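Local coordinates for putative lipoprotein (Bacteroides fragilis, PDB 3NQI) that is a putative lipoprotein whose function is not established, although it has been classed as a lipid-binding protein, at residues P116-I124 with Y238-E246; I159-L170 with S207-V218. One frame throughout, in Å; residues are numbered along the deposited sequence. Where two conformers were deposited one is given.

Contact 1 (P116-I124 with Y238-E246); sequences PFQFSENTI and YEIEYKTAE. With CD (cadmium ion), chain H.
I240 is the main bump on the 238-246 side, pushing its CD1 methyl into a hollow walled by P116 and I124: CD1 lies 3.9 Å from P116 CB and 4.0 Å from I124 CD1, while the other branch, CG2, rests against CB of Q118. Two residues back along the strand, at Y238, the P116 ring lodges at the root of the side chain, its CD 3.6 Å from Y238 CD2, and a water links the carbonyls of P116 and E239. The Y238 hydroxyl is engaged by Q221 and the backbone of L105.

Past I240 the interface turns polar. Q118 reaches across with CG anti to the backbone N (chi1 -172°) and the chain extended, setting its amide beside the K243 backbone. Q118 OE1 accepts from K243 N at 2.8 Å, and NE2 donates to K243 O in the carbonyl plane, on a lone pair. NE2 also donates to S120 O from above that carbonyl's plane, and these bonds should keep the amide from flipping. Here a side chain does the pairing: strands 117-120 and 238-241 run at 35° with axes 6.8 Å apart, too far for direct sheet bonding, and 117-120 pairs instead with 123-132 as a β-hairpin. The Y242 side chain runs at about a right angle to that of Q118, yet ring and amide planes are only 20° apart, and its hydroxyl donates to E121 O.

E121 then lies across T244, its OE2 taking A245 N at 2.8 Å nearly end-on to the C-O bond. Both of its carboxylate oxygens chelate a cadmium ion, which E246 OE1 and OE2 and a water also bind; the two carboxylates, steeply inclined to each other, clasp the metal between the hairpin turn and the C-terminal residue.

Contact 2 (I159-L170 with S207-V218); sequences IKSGDTILKLYL and SGQTKPAKITIV. With CD (cadmium ion), chain E.
In Y169, chi1 of -74° puts CG beside the backbone N and sets the ring alongside V218, where chi1 of -175° carries CG1 to within 3.8 Å of Y169 CE2. V218 CB sits over the ring face in a CH-π contact, 4.2 Å from the centroid, while the other V218 methyl, CG2, meets the aliphatic chain of K167. Further down this face, I165 CD1 lies against K214 CE, the two side chains pointing the same way, and I165 CG2 touches T216 CG2. The K214 ammonium continues to a salt bridge with E239.

The strands 165-170 and 214-218 are paired parallel, with bonds running in the usual alternation from L166 N to K214 O through to L170 N with V218 O. On the reverse face, L168 CD1 touches both I215 CG2 (3.8 Å) and I217 CD1, and L166 packs its CB on P212; L166 also touches L200 of helix 197-207 and C154 of strand 148-155.

Ahead of the strands, the type II turn K160-D163 is tied to the helix end: G162 N donates to S207 O, and Q209, bent at chi2, sends NE2 to G162 O at 2.9 Å, from above that carbonyl's plane. D163 and I165 O bind a cadmium ion together with three waters. In the conformer described, one of two modelled for D163, OD1 takes I165 N in an Asx turn and OD2 lies 2.2 Å from the cadmium.

In the fold
Contacts 1 and 2 lie on the same side of the chain's centre, their own centres about 12 Å apart. Along the sequence 116-124 comes first, then 159-170, 207-218 and finally 238-246, so contact 2 falls wholly between the two halves of contact 1. Strands 165-174, 214-221 and 234-241 are successive neighbours in the same sheet, the first pair parallel, the second antiparallel, with I240 N probably bonded to I215 O. Contact 1 then joins the hairpin of 117-120 and 123-132 to strand 234-241 at the C-terminal end of the chain. The K214-E239 salt bridge also links the contacts. Each holds its own cadmium ion; whether either has a physiological role is not established.

Contact 1 (P116-I124 with Y238-E246)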
loop_
_atom_site.group_PDB
_atom_site.type_symbol
_atom_site.label_atom_id
_atom_site.label_comp_id
_atom_site.label_asym_id
_atom_site.label_seq_id
_atom_site.Cartn_x
_atom_site.Cartn_y
_atom_site.Cartn_z
ATOM N N PRO A 116 -0.691 0.393 8.958
ATOM C CA PRO A 116 0.225 -0.352 8.092
ATOM C C PRO A 116 0.511 -1.729 8.660
ATOM O O PRO A 116 0.677 -1.866 9.879
ATOM C CB PRO A 116 1.495 0.500 8.125
ATOM C CG PRO A 116 0.903 1.914 8.275
ATOM C CD PRO A 116 -0.160 1.727 9.277
ATOM N N PHE A 117 0.520 -2.734 7.793
ATOM C CA PHE A 117 0.599 -4.119 8.233
ATOM C C PHE A 117 1.376 -5.016 7.292
ATOM O O PHE A 117 1.640 -4.651 6.164
ATOM C CB PHE A 117 -0.782 -4.695 8.514
ATOM C CG PHE A 117 -1.644 -4.904 7.282
ATOM C CD1 PHE A 117 -2.530 -3.926 6.864
ATOM C CD2 PHE A 117 -1.614 -6.110 6.596
ATOM C CE1 PHE A 117 -3.323 -4.132 5.737
ATOM C CE2 PHE A 117 -2.416 -6.328 5.489
ATOM C CZ PHE A 117 -3.278 -5.357 5.064
ATOM N N GLN A 118 1.726 -6.203 7.777
ATOM C CA GLN A 118 2.479 -7.154 7.020
ATOM C C GLN A 118 1.538 -8.111 6.334
ATOM O O GLN A 118 0.704 -8.732 6.976
ATOM C CB GLN A 118 3.451 -7.916 7.937
ATOM C CG GLN A 118 4.408 -8.808 7.131
ATOM C CD GLN A 118 5.363 -9.649 7.945
ATOM O OE1 GLN A 118 5.331 -9.634 9.185
ATOM N NE2 GLN A 118 6.215 -10.429 7.239
ATOM N N PHE A 119 1.646 -8.245 5.034
ATOM C CA PHE A 119 0.818 -9.232 4.309
ATOM C C PHE A 119 1.509 -10.616 4.253
ATOM O O PHE A 119 0.894 -11.676 4.513
ATOM C CB PHE A 119 0.525 -8.734 2.889
ATOM C CG PHE A 119 -0.236 -9.708 2.069
ATOM C CD1 PHE A 119 -1.617 -9.817 2.239
ATOM C CD2 PHE A 119 0.411 -10.565 1.176
ATOM C CE1 PHE A 119 -2.345 -10.761 1.522
ATOM C CE2 PHE A 119 -0.306 -11.510 0.454
ATOM C CZ PHE A 119 -1.718 -11.583 0.622
ATOM N N SER A 120 2.772 -10.595 3.878
ATOM C CA SER A 120 3.592 -11.820 3.749
ATOM C C SER A 120 5.050 -11.435 4.083
ATOM O O SER A 120 5.326 -10.309 4.448
ATOM C CB SER A 120 3.544 -12.363 2.332
ATOM O OG SER A 120 4.252 -11.462 1.497
ATOM N N GLU A 121 5.980 -12.375 3.970
ATOM C CA GLU A 121 7.370 -12.076 4.249
ATOM C C GLU A 121 7.903 -11.051 3.286
ATOM O O GLU A 121 8.823 -10.333 3.633
ATOM C CB GLU A 121 8.212 -13.343 4.184
ATOM C CG GLU A 121 7.930 -14.244 5.385
ATOM C CD GLU A 121 8.770 -15.508 5.337
ATOM O OE1 GLU A 121 9.620 -15.582 4.418
ATOM O OE2 GLU A 121 8.561 -16.388 6.201
ATOM N N ASN A 122 7.298 -10.970 2.112
ATOM C CA ASN A 122 7.779 -10.064 1.024
ATOM C C ASN A 122 6.984 -8.774 0.790
ATOM O O ASN A 122 7.355 -7.956 -0.070
ATOM C CB ASN A 122 7.690 -10.841 -0.286
ATOM C CG ASN A 122 8.613 -12.084 -0.304
ATOM O OD1 ASN A 122 9.822 -11.970 -0.170
ATOM N ND2 ASN A 122 8.023 -13.255 -0.471
ATOM N N THR A 123 5.833 -8.649 1.448
ATOM C CA THR A 123 4.885 -7.577 1.146
ATOM C C THR A 123 4.318 -6.918 2.386
ATOM O O THR A 123 3.824 -7.584 3.299
ATOM C CB THR A 123 3.678 -8.067 0.271
ATOM O OG1 THR A 123 4.169 -8.694 -0.909
ATOM C CG2 THR A 123 2.710 -6.874 -0.136
ATOM N N ILE A 124 4.322 -5.593 2.383
ATOM C CA ILE A 124 3.601 -4.876 3.410
ATOM C C ILE A 124 2.562 -3.939 2.745
ATOM O O ILE A 124 2.656 -3.638 1.551
ATOM C CB ILE A 124 4.524 -4.070 4.338
ATOM C CG1 ILE A 124 5.306 -3.067 3.518
ATOM C CG2 ILE A 124 5.473 -5.034 5.181
ATOM C CD1 ILE A 124 6.097 -2.019 4.372
ATOM N N TYR A 238 4.731 4.781 12.069
ATOM C CA TYR A 238 3.853 3.604 12.315
ATOM C C TYR A 238 4.750 2.332 12.381
ATOM O O TYR A 238 5.704 2.217 11.647
ATOM C CB TYR A 238 2.855 3.462 11.164
ATOM C CG TYR A 238 1.853 4.597 11.043
ATOM C CD1 TYR A 238 2.190 5.810 10.421
ATOM C CD2 TYR A 238 0.575 4.456 11.531
ATOM C CE1 TYR A 238 1.256 6.849 10.300
ATOM C CE2 TYR A 238 -0.365 5.465 11.382
ATOM C CZ TYR A 238 -0.020 6.659 10.782
ATOM O OH TYR A 238 -1.000 7.643 10.642
ATOM N N GLU A 239 4.466 1.404 13.290
ATOM C CA GLU A 239 5.342 0.270 13.428
ATOM C C GLU A 239 4.720 -1.005 12.877
ATOM O O GLU A 239 3.556 -1.255 13.105
ATOM C CB GLU A 239 5.671 0.036 14.898
ATOM C CG GLU A 239 6.321 1.171 15.537
ATOM C CD GLU A 239 6.692 0.842 17.012
ATOM O OE1 GLU A 239 5.820 0.266 17.728
ATOM O OE2 GLU A 239 7.816 1.150 17.424
ATOM N N ILE A 240 5.537 -1.809 12.198
ATOM C CA ILE A 240 5.150 -3.173 11.784
ATOM C C ILE A 240 6.094 -4.233 12.382
ATOM O O ILE A 240 7.283 -4.285 12.055
ATOM C CB ILE A 240 5.167 -3.269 10.246
ATOM C CG1 ILE A 240 4.259 -2.209 9.619
ATOM C CG2 ILE A 240 4.765 -4.716 9.764
ATOM C CD1 ILE A 240 4.447 -2.057 8.053
ATOM N N GLU A 241 5.602 -5.068 13.273
ATOM C CA GLU A 241 6.442 -6.144 13.798
ATOM C C GLU A 241 6.679 -7.163 12.651
ATOM O O GLU A 241 5.737 -7.615 12.025
ATOM C CB GLU A 241 5.808 -6.759 15.060
ATOM C CG GLU A 241 5.536 -5.733 16.209
ATOM C CD GLU A 241 6.789 -4.950 16.711
ATOM O OE1 GLU A 241 7.882 -5.560 16.823
ATOM O OE2 GLU A 241 6.665 -3.718 16.995
ATOM N N TYR A 242 7.936 -7.382 12.263
ATOM C CA TYR A 242 8.223 -8.181 11.072
ATOM C C TYR A 242 8.299 -9.666 11.423
ATOM O O TYR A 242 9.143 -10.069 12.216
ATOM C CB TYR A 242 9.484 -7.703 10.360
ATOM C CG TYR A 242 9.762 -8.461 9.076
ATOM C CD1 TYR A 242 8.924 -8.341 7.971
ATOM C CD2 TYR A 242 10.805 -9.367 8.996
ATOM C CE1 TYR A 242 9.170 -9.056 6.801
ATOM C CE2 TYR A 242 11.052 -10.087 7.834
ATOM C CZ TYR A 242 10.224 -9.942 6.747
ATOM O OH TYR A 242 10.467 -10.671 5.593
ATOM N N LYS A 243 7.412 -10.466 10.845
ATOM C CA LYS A 243 7.325 -11.891 11.146
ATOM C C LYS A 243 7.721 -12.766 9.986
ATOM O O LYS A 243 7.557 -12.382 8.809
ATOM C CB LYS A 243 5.910 -12.220 11.594
ATOM C CG LYS A 243 5.523 -11.408 12.823
ATOM C CD LYS A 243 4.452 -12.049 13.666
ATOM C CE LYS A 243 4.106 -11.148 14.863
ATOM N NZ LYS A 243 2.991 -11.737 15.686
ATOM N N THR A 244 8.320 -13.913 10.301
ATOM C CA THR A 244 8.662 -14.909 9.271
ATOM C C THR A 244 8.297 -16.278 9.765
ATOM O O THR A 244 8.176 -16.489 10.972
ATOM C CB THR A 244 10.185 -14.888 8.906
ATOM O OG1 THR A 244 10.961 -15.250 10.046
ATOM C CG2 THR A 244 10.594 -13.498 8.456
ATOM N N ALA A 245 8.123 -17.227 8.854
ATOM C CA ALA A 245 7.975 -18.636 9.285
ATOM C C ALA A 245 9.243 -19.187 9.993
ATOM O O ALA A 245 9.125 -20.062 10.837
ATOM C CB ALA A 245 7.532 -19.552 8.085
ATOM N N GLU A 246 10.435 -18.658 9.670
ATOM C CA GLU A 246 11.731 -19.141 10.216
ATOM C C GLU A 246 12.149 -18.428 11.499
ATOM O O GLU A 246 11.549 -17.431 11.894
ATOM C CB GLU A 246 12.873 -18.966 9.192
ATOM C CG GLU A 246 12.783 -19.820 7.911
ATOM C CD GLU A 246 11.785 -19.272 6.865
ATOM O OE1 GLU A 246 11.265 -18.179 7.049
ATOM O OE2 GLU A 246 11.502 -19.945 5.856
ATOM O OXT GLU A 246 13.119 -18.810 12.172
HETATM CD CD CD H . 10.203 -17.891 4.849
HETATM O O HOH W 1 1.348 -0.023 11.820
HETATM O O HOH W 2 3.538 -8.551 11.278
HETATM O O HOH W 3 8.491 -19.219 4.525
#

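Contact 2 (I159-L170 with S207-V218)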
loop_
_atom_site.group_PDB
_atom_site.type_symbol
_atom_site.label_atom_id
_atom_site.label_comp_id
_atom_site.label_asym_id
_atom_site.label_seq_id
_atom_site.Cartn_x
_atom_site.Cartn_y
_atom_site.Cartn_z
ATOM N N ILE A 159 21.538 2.825 7.091
ATOM C CA ILE A 159 21.564 1.477 7.679
ATOM C C ILE A 159 22.948 1.177 8.188
ATOM O O ILE A 159 23.899 1.077 7.423
ATOM C CB ILE A 159 21.126 0.384 6.699
ATOM C CG1 ILE A 159 19.805 0.760 6.008
ATOM C CG2 ILE A 159 21.011 -0.964 7.443
ATOM C CD1 ILE A 159 19.463 -0.156 4.807
ATOM N N LYS A 160 23.064 1.007 9.495
ATOM C CA LYS A 160 24.339 0.665 10.094
ATOM C C LYS A 160 24.454 -0.807 10.501
ATOM O O LYS A 160 23.478 -1.504 10.673
ATOM C CB LYS A 160 24.585 1.577 11.288
ATOM C CG LYS A 160 25.194 2.960 10.882
ATOM C CD LYS A 160 24.192 3.928 10.295
ATOM C CE LYS A 160 24.850 5.201 9.664
ATOM N NZ LYS A 160 23.963 6.438 9.736
ATOM N N SER A 161 25.680 -1.246 10.682
ATOM C CA SER A 161 25.985 -2.589 11.121
ATOM C C SER A 161 25.232 -2.908 12.414
ATOM O O SER A 161 25.257 -2.113 13.333
ATOM C CB SER A 161 27.479 -2.691 11.339
ATOM O OG SER A 161 27.851 -3.996 11.645
ATOM N N GLY A 162 24.531 -4.038 12.449
ATOM C CA GLY A 162 23.690 -4.441 13.590
ATOM C C GLY A 162 22.249 -3.924 13.674
ATOM O O GLY A 162 21.452 -4.479 14.436
ATOM N N ASP A 163 21.907 -2.893 12.892
ATOM C CA ASP A 163 20.580 -2.280 12.949
ATOM C C ASP A 163 19.483 -3.354 12.895
ATOM O O ASP A 163 19.477 -4.192 11.986
ATOM C CB ASP A 163 20.483 -1.348 11.765
ATOM C CG ASP A 163 19.299 -0.442 11.798
ATOM O OD1 ASP A 163 18.498 -0.345 12.790
ATOM O OD2 ASP A 163 19.210 0.206 10.750
ATOM N N THR A 164 18.580 -3.345 13.885
ATOM C CA THR A 164 17.431 -4.265 13.918
ATOM C C THR A 164 16.094 -3.640 13.412
ATOM O O THR A 164 15.056 -4.289 13.453
ATOM C CB THR A 164 17.184 -4.807 15.334
ATOM O OG1 THR A 164 16.896 -3.715 16.216
ATOM C CG2 THR A 164 18.415 -5.570 15.850
ATOM N N ILE A 165 16.119 -2.370 13.003
ATOM C CA ILE A 165 14.907 -1.636 12.617
ATOM C C ILE A 165 15.077 -1.193 11.202
ATOM O O ILE A 165 16.079 -0.591 10.877
ATOM C CB ILE A 165 14.666 -0.405 13.527
ATOM C CG1 ILE A 165 14.453 -0.864 14.974
ATOM C CG2 ILE A 165 13.438 0.415 13.034
ATOM C CD1 ILE A 165 14.231 0.325 15.944
ATOM N N LEU A 166 14.128 -1.517 10.333
ATOM C CA LEU A 166 14.186 -1.040 8.942
ATOM C C LEU A 166 13.246 0.151 8.808
ATOM O O LEU A 166 12.051 0.003 8.924
ATOM C CB LEU A 166 13.744 -2.131 7.985
ATOM C CG LEU A 166 13.601 -1.825 6.499
ATOM C CD1 LEU A 166 14.935 -1.270 5.971
ATOM C CD2 LEU A 166 13.221 -3.075 5.737
ATOM N N LYS A 167 13.788 1.322 8.518
ATOM C CA LYS A 167 13.008 2.558 8.498
ATOM C C LYS A 167 12.729 2.937 7.047
ATOM O O LYS A 167 13.668 3.045 6.201
ATOM C CB LYS A 167 13.754 3.679 9.214
ATOM C CG LYS A 167 13.008 5.049 9.165
ATOM C CD LYS A 167 13.450 6.094 10.226
ATOM C CE LYS A 167 14.900 6.001 10.656
ATOM N NZ LYS A 167 15.179 6.954 11.752
ATOM N N LEU A 168 11.455 3.119 6.738
ATOM C CA LEU A 168 11.025 3.512 5.391
ATOM C C LEU A 168 10.267 4.857 5.412
ATOM O O LEU A 168 9.405 5.065 6.248
ATOM C CB LEU A 168 10.156 2.440 4.783
ATOM C CG LEU A 168 10.756 1.022 4.723
ATOM C CD1 LEU A 168 9.666 0.058 4.145
ATOM C CD2 LEU A 168 12.046 1.027 3.917
ATOM N N TYR A 169 10.613 5.770 4.515
ATOM C CA TYR A 169 9.912 7.047 4.432
ATOM C C TYR A 169 8.797 6.964 3.387
ATOM O O TYR A 169 9.044 6.509 2.296
ATOM C CB TYR A 169 10.881 8.167 4.069
ATOM C CG TYR A 169 11.740 8.526 5.234
ATOM C CD1 TYR A 169 12.833 7.747 5.588
ATOM C CD2 TYR A 169 11.432 9.651 6.033
ATOM C CE1 TYR A 169 13.590 8.078 6.687
ATOM C CE2 TYR A 169 12.184 9.972 7.133
ATOM C CZ TYR A 169 13.256 9.180 7.453
ATOM O OH TYR A 169 14.040 9.507 8.535
ATOM N N LEU A 170 7.567 7.332 3.748
ATOM C CA LEU A 170 6.504 7.528 2.720
ATOM C C LEU A 170 6.698 8.847 2.031
ATOM O O LEU A 170 6.644 9.910 2.694
ATOM C CB LEU A 170 5.135 7.539 3.334
ATOM C CG LEU A 170 3.949 7.785 2.385
ATOM C CD1 LEU A 170 3.926 6.683 1.323
ATOM C CD2 LEU A 170 2.664 7.733 3.201
ATOM N N SER A 207 23.273 -4.162 7.272
ATOM C CA SER A 207 23.186 -4.421 8.696
ATOM C C SER A 207 23.857 -5.729 9.183
ATOM O O SER A 207 24.208 -5.855 10.374
ATOM C CB SER A 207 21.725 -4.442 9.132
ATOM O OG SER A 207 21.082 -5.593 8.626
ATOM N N GLY A 208 23.986 -6.706 8.282
ATOM C CA GLY A 208 24.435 -8.030 8.634
ATOM C C GLY A 208 23.340 -8.855 9.292
ATOM O O GLY A 208 23.595 -9.974 9.685
ATOM N N GLN A 209 22.135 -8.320 9.448
ATOM C CA GLN A 209 21.054 -9.062 10.089
ATOM C C GLN A 209 20.232 -9.843 9.042
ATOM O O GLN A 209 19.998 -9.334 7.961
ATOM C CB GLN A 209 20.170 -8.095 10.872
ATOM C CG GLN A 209 20.870 -7.320 11.992
ATOM C CD GLN A 209 20.863 -8.076 13.343
ATOM O OE1 GLN A 209 20.601 -9.243 13.398
ATOM N NE2 GLN A 209 21.135 -7.379 14.406
ATOM N N THR A 210 19.752 -11.039 9.385
ATOM C CA THR A 210 18.954 -11.870 8.453
ATOM C C THR A 210 17.568 -11.271 8.183
ATOM O O THR A 210 16.965 -11.470 7.114
ATOM C CB THR A 210 18.735 -13.269 8.996
ATOM O OG1 THR A 210 18.009 -13.187 10.228
ATOM C CG2 THR A 210 20.063 -14.003 9.260
ATOM N N LYS A 211 17.073 -10.499 9.151
ATOM C CA LYS A 211 15.776 -9.847 9.063
ATOM C C LYS A 211 15.651 -8.773 10.162
ATOM O O LYS A 211 16.261 -8.898 11.210
ATOM C CB LYS A 211 14.644 -10.860 9.259
ATOM C CG LYS A 211 14.708 -11.615 10.555
ATOM C CD LYS A 211 13.505 -12.476 10.733
ATOM C CE LYS A 211 13.573 -13.212 12.057
ATOM N NZ LYS A 211 12.409 -14.166 12.199
ATOM N N PRO A 212 14.841 -7.748 9.928
ATOM C CA PRO A 212 14.655 -6.731 10.956
ATOM C C PRO A 212 13.694 -7.244 11.989
ATOM O O PRO A 212 12.872 -8.091 11.641
ATOM C CB PRO A 212 14.016 -5.593 10.199
ATOM C CG PRO A 212 13.232 -6.254 9.106
ATOM C CD PRO A 212 14.041 -7.471 8.721
ATOM N N ALA A 213 13.794 -6.760 13.223
ATOM C CA ALA A 213 12.743 -7.014 14.239
ATOM C C ALA A 213 11.478 -6.218 13.853
ATOM O O ALA A 213 10.364 -6.679 14.048
ATOM C CB ALA A 213 13.219 -6.576 15.635
ATOM N N LYS A 214 11.647 -5.020 13.304
ATOM C CA LYS A 214 10.471 -4.211 12.932
ATOM C C LYS A 214 10.761 -3.310 11.757
ATOM O O LYS A 214 11.932 -2.963 11.469
ATOM C CB LYS A 214 9.881 -3.476 14.176
ATOM C CG LYS A 214 10.652 -2.311 14.675
ATOM C CD LYS A 214 9.909 -1.592 15.842
ATOM C CE LYS A 214 10.786 -0.494 16.426
ATOM N NZ LYS A 214 10.311 0.004 17.716
ATOM N N ILE A 215 9.700 -2.990 11.038
ATOM C CA ILE A 215 9.743 -2.023 9.947
ATOM C C ILE A 215 8.989 -0.790 10.436
ATOM O O ILE A 215 7.915 -0.891 11.071
ATOM C CB ILE A 215 9.092 -2.551 8.660
ATOM C CG1 ILE A 215 9.775 -3.873 8.224
ATOM C CG2 ILE A 215 9.102 -1.428 7.565
ATOM C CD1 ILE A 215 9.065 -4.677 7.072
ATOM N N THR A 216 9.575 0.383 10.238
ATOM C CA THR A 216 8.883 1.586 10.648
ATOM C C THR A 216 8.581 2.396 9.401
ATOM O O THR A 216 9.371 2.450 8.436
ATOM C CB THR A 216 9.659 2.442 11.708
ATOM O OG1 THR A 216 10.910 2.843 11.151
ATOM C CG2 THR A 216 9.849 1.665 12.998
ATOM N N ILE A 217 7.411 3.003 9.414
ATOM C CA ILE A 217 6.951 3.806 8.262
ATOM C C ILE A 217 6.805 5.244 8.766
ATOM O O ILE A 217 6.046 5.528 9.672
ATOM C CB ILE A 217 5.598 3.319 7.733
ATOM C CG1 ILE A 217 5.618 1.796 7.388
ATOM C CG2 ILE A 217 5.121 4.189 6.534
ATOM C CD1 ILE A 217 6.488 1.372 6.280
ATOM N N VAL A 218 7.530 6.151 8.148
ATOM C CA VAL A 218 7.576 7.532 8.566
ATOM C C VAL A 218 6.705 8.370 7.581
ATOM O O VAL A 218 7.063 8.482 6.389
ATOM C CB VAL A 218 9.024 8.092 8.561
ATOM C CG1 VAL A 218 9.008 9.544 9.157
ATOM C CG2 VAL A 218 10.004 7.221 9.405
HETATM CD CD CD E . 17.357 1.316 10.785
HETATM O O HOH W 4 16.626 1.760 8.190
HETATM O O HOH W 5 7.913 11.149 5.588
HETATM O O HOH W 6 16.113 2.862 12.553
HETATM O O HOH W 7 18.406 -0.033 9.096
#